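Local coordinates for protein metallo-carboxypeptidase (Pseudomonas aeruginosa, PDB 4A38) that probably acts as a zinc-dependent metallocarboxypeptidase of the M14 family, removing residues from the C-terminal ends of peptide or protein chains, at residues K172-A177 against H264-F269. Numbering follows the deposited sequence.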
ATOM      1  N   LYS A 172      -5.144   6.704 -20.980  1.00 24.03           N
ATOM      2  CA  LYS A 172      -5.701   6.039 -19.808  1.00 23.66           C
ATOM      3  C   LYS A 172      -4.582   5.776 -18.799  1.00 22.08           C
ATOM      4  O   LYS A 172      -3.672   4.993 -19.056  1.00 21.85           O
ATOM      5  CB  LYS A 172      -6.367   4.715 -20.211  1.00 22.57           C
ATOM      6  CG  LYS A 172      -7.723   4.874 -20.891  1.00 25.64           C
ATOM      7  CD  LYS A 172      -7.620   5.438 -22.295  1.00 25.95           C
ATOM      8  CE  LYS A 172      -7.121   4.402 -23.288  1.00 26.70           C
ATOM      9  NZ  LYS A 172      -6.989   4.998 -24.655  1.00 30.90           N
ATOM     10  N   LEU A 173      -4.653   6.430 -17.651  1.00 19.93           N
ATOM     11  CA  LEU A 173      -3.627   6.256 -16.633  1.00 18.15           C
ATOM     12  C   LEU A 173      -4.191   5.451 -15.465  1.00 18.22           C
ATOM     13  O   LEU A 173      -5.057   5.936 -14.729  1.00 19.06           O
ATOM     14  CB  LEU A 173      -3.128   7.628 -16.159  1.00 17.36           C
ATOM     15  CG  LEU A 173      -2.834   8.681 -17.237  1.00 18.14           C
ATOM     16  CD1 LEU A 173      -2.211   9.911 -16.588  1.00 15.41           C
ATOM     17  CD2 LEU A 173      -1.901   8.105 -18.306  1.00 16.09           C
ATOM     18  N   TRP A 174      -3.699   4.223 -15.299  1.00 16.63           N
ATOM     19  CA  TRP A 174      -4.164   3.337 -14.227  1.00 15.76           C
ATOM     20  C   TRP A 174      -3.293   3.305 -12.972  1.00 16.00           C
ATOM     21  O   TRP A 174      -2.060   3.250 -13.039  1.00 15.66           O
ATOM     22  CB  TRP A 174      -4.314   1.898 -14.749  1.00 14.81           C
ATOM     23  CG  TRP A 174      -5.382   1.723 -15.792  1.00 16.72           C
ATOM     24  CD1 TRP A 174      -5.383   2.232 -17.063  1.00 15.75           C
ATOM     25  CD2 TRP A 174      -6.581   0.951 -15.666  1.00 16.26           C
ATOM     26  NE1 TRP A 174      -6.508   1.817 -17.738  1.00 14.86           N
ATOM     27  CE2 TRP A 174      -7.260   1.031 -16.903  1.00 16.74           C
ATOM     28  CE3 TRP A 174      -7.150   0.198 -14.628  1.00 18.16           C
ATOM     29  CZ2 TRP A 174      -8.485   0.381 -17.130  1.00 18.98           C
ATOM     30  CZ3 TRP A 174      -8.367  -0.446 -14.853  1.00 19.98           C
ATOM     31  CH2 TRP A 174      -9.021  -0.348 -16.100  1.00 18.34           C
ATOM     32  N   VAL A 175      -3.954   3.316 -11.822  1.00 14.98           N
ATOM     33  CA  VAL A 175      -3.294   3.276 -10.531  1.00 14.56           C
ATOM     34  C   VAL A 175      -4.107   2.375  -9.616  1.00 16.08           C
ATOM     35  O   VAL A 175      -5.242   2.708  -9.296  1.00 16.81           O
ATOM     36  CB  VAL A 175      -3.255   4.672  -9.884  1.00 14.47           C
ATOM     37  CG1 VAL A 175      -2.516   4.610  -8.563  1.00 13.20           C
ATOM     38  CG2 VAL A 175      -2.624   5.679 -10.832  1.00 14.02           C
ATOM     39  N   ILE A 176      -3.551   1.237  -9.203  1.00 15.12           N
ATOM     40  CA  ILE A 176      -4.274   0.344  -8.305  1.00 14.91           C
ATOM     41  C   ILE A 176      -3.429   0.141  -7.047  1.00 17.14           C
ATOM     42  O   ILE A 176      -2.188   0.256  -7.090  1.00 13.82           O
ATOM     43  CB  ILE A 176      -4.609  -1.017  -8.980  1.00 16.95           C
ATOM     44  CG1 ILE A 176      -3.408  -1.971  -8.945  1.00 17.33           C
ATOM     45  CG2 ILE A 176      -5.077  -0.768 -10.407  1.00 14.86           C
ATOM     46  CD1 ILE A 176      -2.131  -1.369  -9.483  1.00 25.19           C
ATOM     47  N   ALA A 177      -4.087  -0.152  -5.931  1.00 12.68           N
ATOM     48  CA  ALA A 177      -3.349  -0.285  -4.692  1.00 12.50           C
ATOM     49  C   ALA A 177      -3.739  -1.363  -3.705  1.00 11.19           C
ATOM     50  O   ALA A 177      -4.880  -1.815  -3.648  1.00 12.57           O
ATOM     51  CB  ALA A 177      -3.342   1.065  -3.972  1.00 10.99           C
ATOM     52  N   HIS A 264     -11.048  -0.740 -21.832  1.00 24.06           N
ATOM     53  CA  HIS A 264     -10.635   0.637 -22.070  1.00 23.75           C
ATOM     54  C   HIS A 264      -9.212   0.891 -22.536  1.00 22.98           C
ATOM     55  O   HIS A 264      -8.948   1.935 -23.126  1.00 23.30           O
ATOM     56  CB  HIS A 264     -10.897   1.468 -20.821  1.00 25.79           C
ATOM     57  CG  HIS A 264     -12.316   1.409 -20.348  1.00 27.38           C
ATOM     58  ND1 HIS A 264     -12.834   0.325 -19.669  1.00 30.74           N
ATOM     59  CD2 HIS A 264     -13.329   2.298 -20.464  1.00 27.72           C
ATOM     60  CE1 HIS A 264     -14.103   0.550 -19.385  1.00 28.48           C
ATOM     61  NE2 HIS A 264     -14.428   1.740 -19.856  1.00 31.84           N
ATOM     62  N   GLY A 265      -8.301  -0.040 -22.274  1.00 21.38           N
ATOM     63  CA  GLY A 265      -6.920   0.160 -22.683  1.00 21.77           C
ATOM     64  C   GLY A 265      -6.082   0.781 -21.574  1.00 22.40           C
ATOM     65  O   GLY A 265      -6.629   1.374 -20.640  1.00 21.69           O
ATOM     66  N   VAL A 266      -4.757   0.658 -21.686  1.00 21.56           N
ATOM     67  CA  VAL A 266      -3.827   1.187 -20.688  1.00 21.72           C
ATOM     68  C   VAL A 266      -2.625   1.887 -21.342  1.00 23.10           C
ATOM     69  O   VAL A 266      -2.007   1.343 -22.256  1.00 22.10           O
ATOM     70  CB  VAL A 266      -3.285   0.037 -19.797  1.00 21.15           C
ATOM     71  CG1 VAL A 266      -2.378   0.587 -18.718  1.00 20.71           C
ATOM     72  CG2 VAL A 266      -4.441  -0.753 -19.202  1.00 20.81           C
ATOM     73  N   ASP A 267      -2.298   3.086 -20.854  1.00 22.67           N
ATOM     74  CA  ASP A 267      -1.174   3.876 -21.368  1.00 21.17           C
ATOM     75  C   ASP A 267      -0.191   4.232 -20.257  1.00 20.88           C
ATOM     76  O   ASP A 267       0.779   4.959 -20.472  1.00 20.84           O
ATOM     77  CB  ASP A 267      -1.694   5.157 -22.008  1.00 21.45           C
ATOM     78  CG  ASP A 267      -2.649   4.875 -23.123  1.00 20.74           C
ATOM     79  OD1 ASP A 267      -2.220   4.255 -24.116  1.00 21.72           O
ATOM     80  OD2 ASP A 267      -3.827   5.251 -23.002  1.00 22.21           O
ATOM     81  N   LEU A 268      -0.471   3.729 -19.064  1.00 18.55           N
ATOM     82  CA  LEU A 268       0.372   3.947 -17.905  1.00 18.30           C
ATOM     83  C   LEU A 268      -0.200   3.115 -16.777  1.00 17.44           C
ATOM     84  O   LEU A 268      -1.417   3.024 -16.628  1.00 18.96           O
ATOM     85  CB  LEU A 268       0.401   5.416 -17.490  1.00 17.99           C
ATOM     86  CG  LEU A 268       1.205   5.546 -16.192  1.00 21.45           C
ATOM     87  CD1 LEU A 268       2.326   6.540 -16.363  1.00 21.60           C
ATOM     88  CD2 LEU A 268       0.275   5.923 -15.037  1.00 18.91           C
ATOM     89  N   PHE A 269       0.673   2.510 -15.982  1.00 16.11           N
ATOM     90  CA  PHE A 269       0.219   1.668 -14.881  1.00 16.08           C
ATOM     91  C   PHE A 269       1.140   1.705 -13.662  1.00 15.84           C
ATOM     92  O   PHE A 269       2.324   1.361 -13.748  1.00 15.19           O
ATOM     93  CB  PHE A 269       0.076   0.218 -15.367  1.00 13.72           C
ATOM     94  CG  PHE A 269      -0.296  -0.756 -14.282  1.00 14.44           C
ATOM     95  CD1 PHE A 269      -1.575  -0.764 -13.737  1.00 16.44           C
ATOM     96  CD2 PHE A 269       0.645  -1.658 -13.790  1.00 15.45           C
ATOM     97  CE1 PHE A 269      -1.913  -1.661 -12.718  1.00 14.91           C
ATOM     98  CE2 PHE A 269       0.315  -2.555 -12.771  1.00 15.33           C
ATOM     99  CZ  PHE A 269      -0.967  -2.553 -12.238  1.00 15.43           C
TER
HETATM  100  O   HOH W   1      -7.589   2.750 -26.188  1.00 35.14           O
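Val266 lies over one face of the Trp174 indole: its CG2 stands 3.9 Å from the centroid of the five-membered ring, 23° off the ring normal, a CH-pi contact shifted toward the NE1 and CD1 rim. At the edge of the same ring sits the carbonyl of Gly265, whose O accepts from Trp174 NE1 at 2.9 Å; that oxygen is tilted out of the indole plane and the N-H...O angle is 143°, a moderately bent bond. Leu268 O also lies at the indole edge, near its plane, and Tyr215 of strand 212-217 stacks on the ring. The Phe269 ring is met at its edge by Trp174 CB. Ile176 crosses it at about a right angle, its CD1 unusually close to Phe269 CZ, a doubtful approach. Helix 252-264 and helix 332-340 pack around this side: Met261 touches Trp174, Val266 and Phe269, and Val336 touches Val266 and Phe269.

The backbones pair in parallel at Trp174 and Phe269, where Trp174 N donates to Leu268 O (2.9 Å). These are neighbouring strands of the mixed sheet in the alpha/beta zinc carboxypeptidase domain; strand 268-275 carries His273, a zinc ligand whose side chain is about 6 Å from that of Ile176. On the other face of the sheet, Leu173 CD2 rests 3.6 Å from Leu268 CB, with Leu387 touching both residues.

Asp267 grips Lys172 twice: OD2 takes Lys172 N through its anti lone pair, while Asp267 N donates to Lys172 O in the carbonyl plane. Bends at chi2 and chi3 fold the lysine back toward the carboxylate, but NZ is anchored mainly by its hydrogen bond to His170 O, with a water accepting as well; its salt bridge to Asp267 OD2 is long, 3.6 Å. Asp267 OD1 pairs with Arg388.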